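Local coordinates for dipeptide Epimerase (Enterococcus faecalis V583, PDB 3JZU), which belongs to the mandelate racemase/muconate lactonizing enzyme family of the enolase superfamily, pairing a capping domain with a barrel domain that holds leucine, tyrosine and magnesium, at residues E295-G300 with T327-G332; A321-E326 with L336-L341; C288-M293 with A317-T322; F53-T58 with F94-K99; M110-Q115 with E346-G351. All coordinates share one frame; numbering follows the deposited sequence.

The centre of contact 3 lies about 4 Å from the centre of the chain, where strands 287-290 and 314-317 pair in the barrel sheet. From there the chain runs out into contacts 1 and 2: helix 298-310 begins in contact 1, and the long loop before strand 341-343 supplies both, their centres about 10 Å apart. Contacts 2 and 3 share Ala321 and Thr322. Contact 4 comes first along the chain, in the N-terminal domain; its flank packs against Met293 of contact 3, and both touch the bound tyrosine. Helix 96-114 links contacts 4 and 5, centred about 27 Å apart. Contact 5 joins that helix to the C-terminal tail, tying the two domains together away from the ligands.

Contact 1. Residues E295-G300 with T327-G332; sequences EETTIG and TAPVTG. With TYR (tyrosine), chain J.
Thr297 and Pro329 meet through the gamma edge of the proline ring. From Thr297 the CB lies 3.8 Å from Pro329 CG and nearly as close to Pro329 CD, while its OG1 comes to 3.4 Å from Pro329 CG. OG1 is set between the backbone N and the carbonyl carbon (chi1 66°), from where it is hydrogen-bonded to Glu47 OE2 and leaves the following helix without a side-chain cap, although Thr297 holds the N-cap position. The pair sits where a barrel strand-to-helix connection, the start of helix 298-310, faces the antiparallel sheet of the capping domain; Ile13 and Ile33 of that sheet also touch Pro329. In the next residue, Thr298 CG2 lies 3.3 Å from Gly332 O, and the same threonine's OG1 faces the methyl of Ala328 more loosely. Ile299 crosses Val330 at about a right angle, CG1 of the isoleucine 4.0 Å from CG2 of the valine.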
# COMPACT_ATOMS: atom_id res chain seq x y z
N GLU A 295 -9.49 -0.82 -0.78
CA GLU A 295 -10.35 0.05 -1.59
C GLU A 295 -9.74 0.58 -2.90
O GLU A 295 -10.40 1.29 -3.66
CB GLU A 295 -10.82 1.24 -0.74
CG GLU A 295 -11.71 0.86 0.45
CD GLU A 295 -10.93 0.50 1.70
OE1 GLU A 295 -9.72 0.19 1.61
OE2 GLU A 295 -11.54 0.52 2.79
N GLU A 296 -8.49 0.25 -3.16
CA GLU A 296 -7.85 0.73 -4.38
C GLU A 296 -8.04 -0.23 -5.54
O GLU A 296 -8.26 -1.41 -5.33
CB GLU A 296 -6.35 0.93 -4.16
CG GLU A 296 -6.01 1.87 -3.05
CD GLU A 296 -4.50 1.97 -2.89
OE1 GLU A 296 -3.85 2.44 -3.86
OE2 GLU A 296 -3.99 1.57 -1.83
N THR A 297 -7.94 0.30 -6.75
CA THR A 297 -8.07 -0.52 -7.95
C THR A 297 -6.81 -0.43 -8.79
O THR A 297 -5.76 -0.04 -8.30
CB THR A 297 -9.28 -0.09 -8.80
OG1 THR A 297 -9.06 1.22 -9.32
CG2 THR A 297 -10.54 -0.11 -7.94
N THR A 298 -6.92 -0.80 -10.07
CA THR A 298 -5.78 -0.79 -10.98
C THR A 298 -4.93 0.47 -10.97
O THR A 298 -3.70 0.41 -11.04
CB THR A 298 -6.23 -1.01 -12.43
OG1 THR A 298 -7.26 -2.02 -12.47
CG2 THR A 298 -5.05 -1.46 -13.27
N ILE A 299 -5.59 1.63 -10.92
CA ILE A 299 -4.87 2.89 -10.93
C ILE A 299 -3.91 3.00 -9.74
O ILE A 299 -2.70 3.16 -9.93
CB ILE A 299 -5.87 4.08 -10.94
CG1 ILE A 299 -6.75 3.97 -12.20
CG2 ILE A 299 -5.12 5.41 -10.93
CD1 ILE A 299 -7.83 5.02 -12.30
N GLY A 300 -4.44 2.90 -8.53
CA GLY A 300 -3.59 2.99 -7.34
C GLY A 300 -2.52 1.91 -7.27
O GLY A 300 -1.36 2.20 -6.94
N THR A 327 -14.57 -6.25 -10.90
CA THR A 327 -14.34 -5.61 -12.20
C THR A 327 -13.16 -4.63 -12.15
O THR A 327 -12.70 -4.26 -11.07
CB THR A 327 -15.58 -4.81 -12.62
OG1 THR A 327 -15.80 -3.77 -11.66
CG2 THR A 327 -16.82 -5.72 -12.65
N ALA A 328 -12.70 -4.22 -13.33
CA ALA A 328 -11.61 -3.25 -13.44
C ALA A 328 -12.22 -1.98 -14.04
O ALA A 328 -12.92 -2.04 -15.06
CB ALA A 328 -10.50 -3.79 -14.35
N PRO A 329 -11.97 -0.82 -13.42
CA PRO A 329 -12.50 0.47 -13.87
C PRO A 329 -11.90 1.06 -15.14
O PRO A 329 -12.51 1.91 -15.79
CB PRO A 329 -12.29 1.38 -12.66
CG PRO A 329 -11.03 0.83 -12.05
CD PRO A 329 -11.25 -0.67 -12.14
N VAL A 330 -10.70 0.62 -15.49
CA VAL A 330 -10.02 1.12 -16.69
C VAL A 330 -9.26 -0.05 -17.31
O VAL A 330 -9.14 -1.11 -16.68
CB VAL A 330 -9.01 2.24 -16.34
CG1 VAL A 330 -9.74 3.47 -15.84
CG2 VAL A 330 -8.01 1.74 -15.29
N THR A 331 -8.76 0.13 -18.53
CA THR A 331 -7.98 -0.93 -19.18
C THR A 331 -6.51 -0.65 -18.87
O THR A 331 -6.18 0.45 -18.42
CB THR A 331 -8.16 -0.93 -20.72
OG1 THR A 331 -7.69 0.31 -21.26
CG2 THR A 331 -9.64 -1.11 -21.08
N GLY A 332 -5.65 -1.64 -19.10
CA GLY A 332 -4.23 -1.48 -18.84
C GLY A 332 -3.84 -1.63 -17.38
O GLY A 332 -4.67 -1.95 -16.53
N TYR J . -3.99 -3.56 3.65
CA TYR J . -3.92 -2.98 4.99
C TYR J . -2.70 -3.42 5.79
O TYR J . -1.61 -3.55 5.19
CB TYR J . -5.19 -3.34 5.77
CG TYR J . -6.48 -2.87 5.13
CD1 TYR J . -7.60 -3.71 5.10
CD2 TYR J . -6.61 -1.59 4.60
CE1 TYR J . -8.81 -3.28 4.55
CE2 TYR J . -7.82 -1.15 4.05
CZ TYR J . -8.92 -2.00 4.03
OH TYR J . -10.13 -1.59 3.50
OXT TYR J . -2.84 -3.62 7.03

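Contact 2. Residues A321-E326 with L336-L341; sequences ATFGLE and LEAKPL. With LEU (leucine), chain I.
Lys339, whose backbone lies along the ring of Phe323, extends its side chain and turns only at the last torsion (chi4 56°), where NZ donates to Leu341 O over 2.8 Å. The approach is bent, with a C=O...N angle of 145° and the donor 23° out of the carbonyl plane. The Phe323 ring packs against the 337-339 backbone. Ala338 CA sits over one ring face in a CH-pi contact, 3.9 Å from the centroid of the Phe323 ring, and Lys339 N lies over the same face toward the rim. Carbonyl oxygens gather round the ring as well: Glu337 O is 3.2 Å from Phe323 CE1 in an oblique approach, and Lys339 O is 3.3 Å from Phe323 CZ. Phe323 belongs to a short 3-10 turn, 322-324, in the loop that carries the chain from the last parallel strand of the barrel to strand 341-343, and its ring also touches Thr131 and Ile133 of strand 128-135. At the other end, Leu325 and Leu336 cross at about a right angle, Leu325 CB 3.9 Å from Leu336 CD2. Leu325 packs further against Ile13 and Leu15 of the capping domain.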
# COMPACT_ATOMS: atom_id res chain seq x y z
N ALA A 321 -4.69 -5.69 -3.96
CA ALA A 321 -6.05 -5.18 -3.98
C ALA A 321 -6.84 -5.59 -5.23
O ALA A 321 -8.04 -5.86 -5.14
CB ALA A 321 -6.05 -3.66 -3.84
N THR A 322 -6.19 -5.64 -6.40
CA THR A 322 -6.91 -5.99 -7.62
C THR A 322 -7.37 -7.44 -7.67
O THR A 322 -8.35 -7.75 -8.36
CB THR A 322 -6.07 -5.75 -8.91
OG1 THR A 322 -4.92 -6.61 -8.91
CG2 THR A 322 -5.63 -4.30 -9.01
N PHE A 323 -6.69 -8.32 -6.93
CA PHE A 323 -7.07 -9.73 -6.94
C PHE A 323 -8.48 -9.96 -6.40
O PHE A 323 -9.11 -10.97 -6.71
CB PHE A 323 -6.08 -10.56 -6.11
CG PHE A 323 -4.62 -10.32 -6.45
CD1 PHE A 323 -4.25 -9.83 -7.70
CD2 PHE A 323 -3.63 -10.62 -5.53
CE1 PHE A 323 -2.91 -9.63 -8.02
CE2 PHE A 323 -2.27 -10.42 -5.85
CZ PHE A 323 -1.92 -9.93 -7.10
N GLY A 324 -8.97 -9.03 -5.59
CA GLY A 324 -10.30 -9.19 -5.02
C GLY A 324 -11.40 -8.40 -5.71
O GLY A 324 -12.56 -8.47 -5.29
N LEU A 325 -11.06 -7.66 -6.76
CA LEU A 325 -12.05 -6.85 -7.47
C LEU A 325 -12.93 -7.63 -8.44
O LEU A 325 -12.45 -8.47 -9.20
CB LEU A 325 -11.34 -5.74 -8.24
CG LEU A 325 -10.53 -4.72 -7.44
CD1 LEU A 325 -9.89 -3.73 -8.41
CD2 LEU A 325 -11.43 -4.00 -6.46
N GLU A 326 -14.23 -7.34 -8.44
CA GLU A 326 -15.15 -8.01 -9.35
C GLU A 326 -14.91 -7.52 -10.78
O GLU A 326 -15.04 -8.29 -11.74
CB GLU A 326 -16.60 -7.71 -8.96
CG GLU A 326 -17.05 -8.32 -7.65
CD GLU A 326 -17.79 -9.63 -7.84
OE1 GLU A 326 -17.15 -10.62 -8.28
OE2 GLU A 326 -19.01 -9.66 -7.56
N LEU A 336 -6.58 -7.91 -12.95
CA LEU A 336 -7.33 -8.48 -11.85
C LEU A 336 -6.84 -9.88 -11.51
O LEU A 336 -7.19 -10.42 -10.47
CB LEU A 336 -8.81 -8.56 -12.21
CG LEU A 336 -9.50 -7.29 -12.69
CD1 LEU A 336 -10.94 -7.65 -13.05
CD2 LEU A 336 -9.47 -6.21 -11.59
N GLU A 337 -6.04 -10.46 -12.39
CA GLU A 337 -5.54 -11.81 -12.18
C GLU A 337 -4.70 -11.96 -10.91
O GLU A 337 -3.80 -11.16 -10.65
CB GLU A 337 -4.74 -12.26 -13.40
CG GLU A 337 -3.94 -13.53 -13.18
CD GLU A 337 -3.23 -14.00 -14.44
OE1 GLU A 337 -2.91 -13.16 -15.29
OE2 GLU A 337 -2.98 -15.22 -14.56
N ALA A 338 -5.02 -12.98 -10.12
CA ALA A 338 -4.28 -13.25 -8.89
C ALA A 338 -2.99 -13.96 -9.28
O ALA A 338 -2.99 -15.15 -9.56
CB ALA A 338 -5.12 -14.14 -7.96
N LYS A 339 -1.89 -13.21 -9.28
CA LYS A 339 -0.58 -13.75 -9.65
C LYS A 339 0.48 -12.94 -8.92
O LYS A 339 0.34 -11.73 -8.76
CB LYS A 339 -0.37 -13.65 -11.16
CG LYS A 339 -0.60 -12.25 -11.73
CD LYS A 339 -0.15 -12.15 -13.19
CE LYS A 339 -0.48 -10.79 -13.81
NZ LYS A 339 0.11 -9.66 -13.02
N PRO A 340 1.57 -13.59 -8.49
CA PRO A 340 2.63 -12.87 -7.78
C PRO A 340 3.43 -11.88 -8.62
O PRO A 340 3.90 -10.87 -8.10
CB PRO A 340 3.51 -14.01 -7.24
CG PRO A 340 3.36 -15.06 -8.28
CD PRO A 340 1.87 -15.03 -8.58
N LEU A 341 3.57 -12.17 -9.91
CA LEU A 341 4.35 -11.30 -10.79
C LEU A 341 3.59 -10.18 -11.47
O LEU A 341 2.66 -10.42 -12.24
CB LEU A 341 5.07 -12.14 -11.86
CG LEU A 341 5.94 -11.32 -12.82
CD1 LEU A 341 7.08 -10.67 -12.04
CD2 LEU A 341 6.48 -12.21 -13.93
N LEU I . -2.78 -6.23 1.55
CA LEU I . -3.88 -5.31 1.95
C LEU I . -3.73 -4.84 3.40
O LEU I . -3.38 -5.64 4.28
CB LEU I . -5.24 -6.02 1.82
CG LEU I . -5.67 -6.58 0.47
CD1 LEU I . -7.05 -7.20 0.58
CD2 LEU I . -5.67 -5.47 -0.57

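Contact 3. Residues C288-M293 with A317-T322; sequences CMIGCM and ADLDAT. With LEU (leucine), chain I; TYR (tyrosine), chain J.
Ile290 and Ala317 form a parallel bridge between two neighbouring strands of the modified TIM barrel that characterises the enolase superfamily. Just past it, Asp318 N donates to Ile290 O at 2.8 Å. On the side facing helix 298-310, Ile290 drops its CG2 branch into the notch between two neighbours: it lies 3.6 Å from Ala317 CB and 3.7 Å from Leu319 CD1. Leu319 fills the next hollow, its CD2 resting 3.4 Å from Gly291 O, where the glycine leaves the backbone bare. On the other side of the strands Met289 bends at its last torsion (chi3 91°) and lays its methyl CE 3.7 Å from Asp318 CB. Farther along, the sulfur of Cys292 is a bump set against the backbone from Asp318 to Ala321, with SG 3.9 Å from Ala321 CB.

Beyond the strand ends these segments line the ligand site. Asp318 OD2 takes a hydrogen bond from the N atom of the bound leucine at 2.6 Å, and Asp320 OD1 accepts from the same nitrogen, while Asp320 OD2 is hydrogen-bonded to Thr134 N; Asp318 is also in a salt bridge with Lys159. Cys292 O accepts a hydrogen bond from the N atom of the bound tyrosine. One water joins the parts: it accepts from Cys292 N and donates both to the tyrosine O and to Asp318 OD2, the last over 2.7 Å.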
# COMPACT_ATOMS: atom_id res chain seq x y z
N CYS A 288 11.91 -0.84 2.91
CA CYS A 288 10.48 -0.55 2.87
C CYS A 288 9.70 -1.57 2.04
O CYS A 288 10.23 -2.16 1.11
CB CYS A 288 10.23 0.83 2.24
SG CYS A 288 10.85 2.25 3.19
N MET A 289 8.43 -1.75 2.40
CA MET A 289 7.55 -2.63 1.66
C MET A 289 6.44 -1.72 1.15
O MET A 289 5.94 -0.87 1.89
CB MET A 289 6.92 -3.71 2.54
CG MET A 289 5.85 -4.53 1.80
SD MET A 289 5.21 -5.92 2.76
CE MET A 289 3.82 -5.21 3.58
N ILE A 290 6.07 -1.89 -0.11
CA ILE A 290 5.00 -1.08 -0.69
C ILE A 290 3.71 -1.84 -0.38
O ILE A 290 3.65 -3.06 -0.55
CB ILE A 290 5.21 -0.92 -2.23
CG1 ILE A 290 4.20 0.09 -2.80
CG2 ILE A 290 5.08 -2.27 -2.93
CD1 ILE A 290 4.41 1.50 -2.32
N GLY A 291 2.70 -1.13 0.12
CA GLY A 291 1.45 -1.78 0.45
C GLY A 291 0.25 -1.13 -0.21
O GLY A 291 0.41 -0.32 -1.12
N CYS A 292 -0.95 -1.46 0.25
CA CYS A 292 -2.16 -0.88 -0.34
C CYS A 292 -3.40 -1.04 0.52
O CYS A 292 -3.44 -1.84 1.47
CB CYS A 292 -2.44 -1.54 -1.69
SG CYS A 292 -2.84 -3.31 -1.57
N MET A 293 -4.42 -0.25 0.17
CA MET A 293 -5.71 -0.30 0.84
C MET A 293 -6.53 -1.27 0.00
O MET A 293 -6.28 -1.42 -1.19
CB MET A 293 -6.37 1.08 0.81
CG MET A 293 -5.56 2.16 1.51
SD MET A 293 -5.28 1.75 3.24
CE MET A 293 -4.67 3.35 3.86
N ALA A 317 6.75 -6.26 -1.45
CA ALA A 317 5.52 -5.74 -2.00
C ALA A 317 4.29 -6.51 -1.53
O ALA A 317 4.30 -7.74 -1.43
CB ALA A 317 5.58 -5.75 -3.52
N ASP A 318 3.23 -5.76 -1.26
CA ASP A 318 1.95 -6.30 -0.83
C ASP A 318 0.92 -5.48 -1.62
O ASP A 318 0.28 -4.58 -1.08
CB ASP A 318 1.77 -6.11 0.68
CG ASP A 318 0.39 -6.53 1.17
OD1 ASP A 318 -0.06 -7.63 0.80
OD2 ASP A 318 -0.24 -5.78 1.95
N LEU A 319 0.82 -5.78 -2.92
CA LEU A 319 -0.10 -5.09 -3.82
C LEU A 319 -1.07 -6.13 -4.39
O LEU A 319 -0.92 -6.59 -5.53
CB LEU A 319 0.69 -4.44 -4.96
CG LEU A 319 1.79 -3.49 -4.46
CD1 LEU A 319 2.62 -2.95 -5.63
CD2 LEU A 319 1.12 -2.36 -3.69
N ASP A 320 -2.06 -6.48 -3.57
CA ASP A 320 -3.03 -7.49 -3.91
C ASP A 320 -4.48 -7.00 -3.94
O ASP A 320 -5.41 -7.80 -3.96
CB ASP A 320 -2.89 -8.67 -2.92
CG ASP A 320 -2.98 -8.22 -1.45
OD1 ASP A 320 -2.93 -7.00 -1.18
OD2 ASP A 320 -3.08 -9.10 -0.56
N ALA A 321 -4.69 -5.69 -3.96
CA ALA A 321 -6.05 -5.18 -3.98
C ALA A 321 -6.84 -5.59 -5.23
O ALA A 321 -8.04 -5.86 -5.14
CB ALA A 321 -6.05 -3.66 -3.84
N THR A 322 -6.19 -5.64 -6.40
CA THR A 322 -6.91 -5.99 -7.62
C THR A 322 -7.37 -7.44 -7.67
O THR A 322 -8.35 -7.75 -8.36
CB THR A 322 -6.07 -5.75 -8.91
OG1 THR A 322 -4.92 -6.61 -8.91
CG2 THR A 322 -5.63 -4.30 -9.01
N LEU I . -2.78 -6.23 1.55
CA LEU I . -3.88 -5.31 1.95
C LEU I . -3.73 -4.84 3.40
O LEU I . -3.38 -5.64 4.28
CB LEU I . -5.24 -6.02 1.82
CG LEU I . -5.67 -6.58 0.47
CD1 LEU I . -7.05 -7.20 0.58
CD2 LEU I . -5.67 -5.47 -0.57
N TYR J . -3.99 -3.56 3.65
CA TYR J . -3.92 -2.98 4.99
C TYR J . -2.70 -3.42 5.79
O TYR J . -1.61 -3.55 5.19
CB TYR J . -5.19 -3.34 5.77
CG TYR J . -6.48 -2.87 5.13
CD1 TYR J . -7.60 -3.71 5.10
CD2 TYR J . -6.61 -1.59 4.60
CE1 TYR J . -8.81 -3.28 4.55
CE2 TYR J . -7.82 -1.15 4.05
CZ TYR J . -8.92 -2.00 4.03
OH TYR J . -10.13 -1.59 3.50
OXT TYR J . -2.84 -3.62 7.03
O HOH W 1 -0.24 -3.19 2.59

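Contact 4. Residues F53-T58 with F94-K99; sequences FITGET and FAPAAK. With TYR (tyrosine), chain J.
Glu57 reaches across to the start of helix 96-114, where its OE2 accepts from Ala97 N at 2.9 Å. The bond is nearly straight, 165° at the hydrogen, and uses the syn lone pair. The chain runs extended past CG (chi2 171°), which carries the carboxylate up against the first helical turn, and OE1 ends 3.1 Å from Pro96 CG. A second bond, to the other oxygen, fixes the turn of the carboxylate: Thr55 OG1 donates to the anti lone pair of Glu57 OE1 over 2.8 Å. That hydroxyl in turn accepts from Glu57 N at 3.2 Å, an ST turn in which Gly56 takes a positive phi. A water also donates to Glu57 OE2 at 2.6 Å. This cluster of bonds fastens the segment after helix 52-55 to a long helix of the capping domain. With a helix N-terminus facing it, the carboxylate is probably held in its charged form.

The outer side is looser, and the water's second bond, to Ala98 N, is weak. Exposed Phe94 turns a ring edge to Thr55, CE2 3.6 Å from Thr55 O, and Pro96 CD lies over the centre of one ring face. Thr55 CG2 and Pro96 CG are as much as 4.4 Å apart. At the far end Phe53 turns a ring edge toward the bound tyrosine, its CZ 3.4 Å from the tyrosine CE1.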
# COMPACT_ATOMS: atom_id res chain seq x y z
N PHE A 53 -11.05 2.78 8.42
CA PHE A 53 -10.50 2.37 9.70
C PHE A 53 -8.98 2.51 9.78
O PHE A 53 -8.35 2.03 10.71
CB PHE A 53 -10.98 0.97 10.13
CG PHE A 53 -10.83 -0.10 9.08
CD1 PHE A 53 -11.83 -1.06 8.92
CD2 PHE A 53 -9.68 -0.20 8.31
CE1 PHE A 53 -11.68 -2.10 8.01
CE2 PHE A 53 -9.51 -1.25 7.39
CZ PHE A 53 -10.52 -2.20 7.24
N ILE A 54 -8.40 3.21 8.80
CA ILE A 54 -6.96 3.45 8.79
C ILE A 54 -6.70 4.95 8.91
O ILE A 54 -5.98 5.39 9.81
CB ILE A 54 -6.29 2.93 7.50
CG1 ILE A 54 -6.46 1.42 7.40
CG2 ILE A 54 -4.81 3.28 7.52
CD1 ILE A 54 -5.79 0.65 8.53
N THR A 55 -7.30 5.72 8.02
CA THR A 55 -7.12 7.17 7.98
C THR A 55 -8.40 7.97 8.28
O THR A 55 -8.35 9.19 8.45
CB THR A 55 -6.65 7.61 6.60
OG1 THR A 55 -7.71 7.39 5.66
CG2 THR A 55 -5.44 6.79 6.17
N GLY A 56 -9.53 7.28 8.33
CA GLY A 56 -10.79 7.95 8.60
C GLY A 56 -11.39 8.62 7.38
O GLY A 56 -12.50 9.15 7.43
N GLU A 57 -10.67 8.59 6.26
CA GLU A 57 -11.19 9.20 5.04
C GLU A 57 -12.36 8.43 4.47
O GLU A 57 -12.47 7.21 4.63
CB GLU A 57 -10.09 9.30 4.00
CG GLU A 57 -8.99 10.25 4.37
CD GLU A 57 -7.84 10.13 3.41
OE1 GLU A 57 -7.18 9.07 3.43
OE2 GLU A 57 -7.61 11.07 2.65
N THR A 58 -13.24 9.15 3.80
CA THR A 58 -14.44 8.58 3.20
C THR A 58 -14.48 8.92 1.72
O THR A 58 -13.81 9.84 1.27
CB THR A 58 -15.67 9.19 3.86
OG1 THR A 58 -15.69 10.60 3.62
CG2 THR A 58 -15.63 8.93 5.37
N PHE A 94 -4.97 17.54 5.97
CA PHE A 94 -4.92 16.07 5.95
C PHE A 94 -5.94 15.44 5.02
O PHE A 94 -7.13 15.44 5.31
CB PHE A 94 -5.14 15.52 7.36
CG PHE A 94 -5.04 14.02 7.45
CD1 PHE A 94 -3.81 13.37 7.31
CD2 PHE A 94 -6.18 13.24 7.67
CE1 PHE A 94 -3.71 11.98 7.39
CE2 PHE A 94 -6.10 11.85 7.75
CZ PHE A 94 -4.86 11.22 7.61
N ALA A 95 -5.46 14.87 3.92
CA ALA A 95 -6.33 14.20 2.95
C ALA A 95 -5.43 13.38 2.02
O ALA A 95 -5.34 13.65 0.82
CB ALA A 95 -7.13 15.24 2.14
N PRO A 96 -4.76 12.37 2.57
CA PRO A 96 -3.85 11.53 1.77
C PRO A 96 -4.41 10.87 0.51
O PRO A 96 -3.69 10.75 -0.48
CB PRO A 96 -3.30 10.52 2.78
CG PRO A 96 -4.41 10.42 3.82
CD PRO A 96 -4.83 11.89 3.96
N ALA A 97 -5.67 10.45 0.53
CA ALA A 97 -6.24 9.79 -0.65
C ALA A 97 -6.51 10.82 -1.75
O ALA A 97 -6.27 10.55 -2.92
CB ALA A 97 -7.52 9.07 -0.27
N ALA A 98 -7.00 11.99 -1.37
CA ALA A 98 -7.29 13.01 -2.37
C ALA A 98 -5.99 13.51 -2.98
O ALA A 98 -5.88 13.70 -4.20
CB ALA A 98 -8.05 14.17 -1.74
N LYS A 99 -4.99 13.72 -2.12
CA LYS A 99 -3.71 14.20 -2.59
C LYS A 99 -3.05 13.17 -3.50
O LYS A 99 -2.48 13.53 -4.53
CB LYS A 99 -2.82 14.55 -1.39
CG LYS A 99 -3.42 15.67 -0.55
CD LYS A 99 -2.54 16.11 0.60
CE LYS A 99 -3.23 17.20 1.38
NZ LYS A 99 -2.41 17.69 2.52
N TYR J . -3.99 -3.56 3.65
CA TYR J . -3.92 -2.98 4.99
C TYR J . -2.70 -3.42 5.79
O TYR J . -1.61 -3.55 5.19
CB TYR J . -5.19 -3.34 5.77
CG TYR J . -6.48 -2.87 5.13
CD1 TYR J . -7.60 -3.71 5.10
CD2 TYR J . -6.61 -1.59 4.60
CE1 TYR J . -8.81 -3.28 4.55
CE2 TYR J . -7.82 -1.15 4.05
CZ TYR J . -8.92 -2.00 4.03
OH TYR J . -10.13 -1.59 3.50
OXT TYR J . -2.84 -3.62 7.03
O HOH W 2 -9.25 12.33 1.07

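Contact 5. Residues M110-Q115 with E346-G351; sequences MGQKAQ and EAAGLG
Gly111 and Gly349 bring their backbones together, their CA atoms 3.8 Å apart, and Gly111 C lies 3.6 Å from Gly349 N. With no side chain on either residue, the last turns of helix 96-114 can lie directly on the tail of the chain. Gly349 takes a positive phi (60°) as the second residue of a type II' turn from Ala348 to Gly351, and the turn holds the methyl of Ala348 against the helix end. That methyl makes the closest side-chain approaches: CB sits 3.7 Å from Gly111 O, 3.8 Å from Gln112 CA and 4.0 Å from Gln115 CA.

The helix closes here in a Schellman motif, in which Gln115 with its positive phi is the C-prime residue and Leu116 N bonds back to Gly111 O. Gln112 holds its CG anti to the carbonyl carbon (chi1 -69°) and then runs straight through chi2 (-180°), which carries the amide away from Ala348, where NE2 is hydrogen-bonded to Val43 O. Its CG stays 4.5 Å from Ala348 CB. Outside the segments, Gly349 pairs its backbone with Leu116 and Leu118, and Leu350 N is held by Asp108. Helix and C-terminal tail thus meet by van der Waals packing of backbone and one methyl, without a hydrogen bond between the two segments, while Gln112 NE2, Leu350 N and the Gly349 backbone find partners in neighbouring residues.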
# COMPACT_ATOMS: atom_id res chain seq x y z
N MET A 110 3.43 13.09 -16.48
CA MET A 110 4.87 13.28 -16.64
C MET A 110 5.39 12.17 -17.54
O MET A 110 6.12 12.43 -18.51
CB MET A 110 5.59 13.21 -15.30
CG MET A 110 5.40 14.43 -14.40
SD MET A 110 6.39 14.27 -12.89
CE MET A 110 5.15 14.54 -11.59
N GLY A 111 5.02 10.94 -17.22
CA GLY A 111 5.44 9.80 -18.01
C GLY A 111 4.99 9.90 -19.46
O GLY A 111 5.77 9.64 -20.37
N GLN A 112 3.73 10.26 -19.68
CA GLN A 112 3.23 10.37 -21.04
C GLN A 112 3.97 11.45 -21.81
O GLN A 112 4.33 11.26 -22.97
CB GLN A 112 1.72 10.65 -21.03
CG GLN A 112 0.92 9.47 -20.53
CD GLN A 112 -0.56 9.74 -20.52
OE1 GLN A 112 -1.14 10.11 -21.54
NE2 GLN A 112 -1.19 9.56 -19.36
N LYS A 113 4.21 12.59 -21.16
CA LYS A 113 4.92 13.69 -21.80
C LYS A 113 6.36 13.30 -22.14
O LYS A 113 6.87 13.64 -23.21
CB LYS A 113 4.93 14.92 -20.87
CG LYS A 113 5.69 16.13 -21.44
CD LYS A 113 5.01 16.68 -22.69
CE LYS A 113 5.65 17.97 -23.16
NZ LYS A 113 4.96 18.54 -24.37
N ALA A 114 7.01 12.59 -21.22
CA ALA A 114 8.38 12.15 -21.41
C ALA A 114 8.45 10.93 -22.33
O ALA A 114 9.52 10.62 -22.85
CB ALA A 114 9.02 11.81 -20.07
N GLN A 115 7.32 10.27 -22.54
CA GLN A 115 7.26 9.06 -23.37
C GLN A 115 8.10 7.96 -22.73
O GLN A 115 8.91 7.30 -23.39
CB GLN A 115 7.75 9.35 -24.79
CG GLN A 115 6.81 10.23 -25.61
CD GLN A 115 7.27 10.43 -27.04
OE1 GLN A 115 7.49 9.46 -27.77
NE2 GLN A 115 7.43 11.69 -27.44
N GLU A 346 6.14 -1.30 -21.45
CA GLU A 346 6.91 -0.20 -22.03
C GLU A 346 6.02 1.02 -22.27
O GLU A 346 6.51 2.07 -22.69
CB GLU A 346 7.52 -0.63 -23.37
CG GLU A 346 8.28 -1.94 -23.31
CD GLU A 346 9.50 -1.87 -22.41
OE1 GLU A 346 10.19 -2.90 -22.25
OE2 GLU A 346 9.78 -0.77 -21.88
N ALA A 347 4.73 0.88 -22.03
CA ALA A 347 3.80 1.98 -22.23
C ALA A 347 4.21 3.16 -21.35
O ALA A 347 4.68 2.97 -20.23
CB ALA A 347 2.39 1.54 -21.89
N ALA A 348 4.02 4.36 -21.88
CA ALA A 348 4.36 5.59 -21.15
C ALA A 348 3.49 5.76 -19.90
O ALA A 348 2.35 5.31 -19.86
CB ALA A 348 4.20 6.80 -22.07
N GLY A 349 4.05 6.44 -18.90
CA GLY A 349 3.33 6.68 -17.66
C GLY A 349 2.90 5.42 -16.94
O GLY A 349 3.72 4.53 -16.71
N LEU A 350 1.62 5.33 -16.58
CA LEU A 350 1.10 4.16 -15.89
C LEU A 350 0.75 3.05 -16.87
O LEU A 350 0.58 1.91 -16.46
CB LEU A 350 -0.16 4.52 -15.08
CG LEU A 350 -0.05 5.47 -13.88
CD1 LEU A 350 -1.46 5.86 -13.45
CD2 LEU A 350 0.69 4.80 -12.73
N GLY A 351 0.62 3.38 -18.15
CA GLY A 351 0.26 2.36 -19.13
C GLY A 351 -1.20 1.98 -18.96
O GLY A 351 -1.61 0.84 -19.23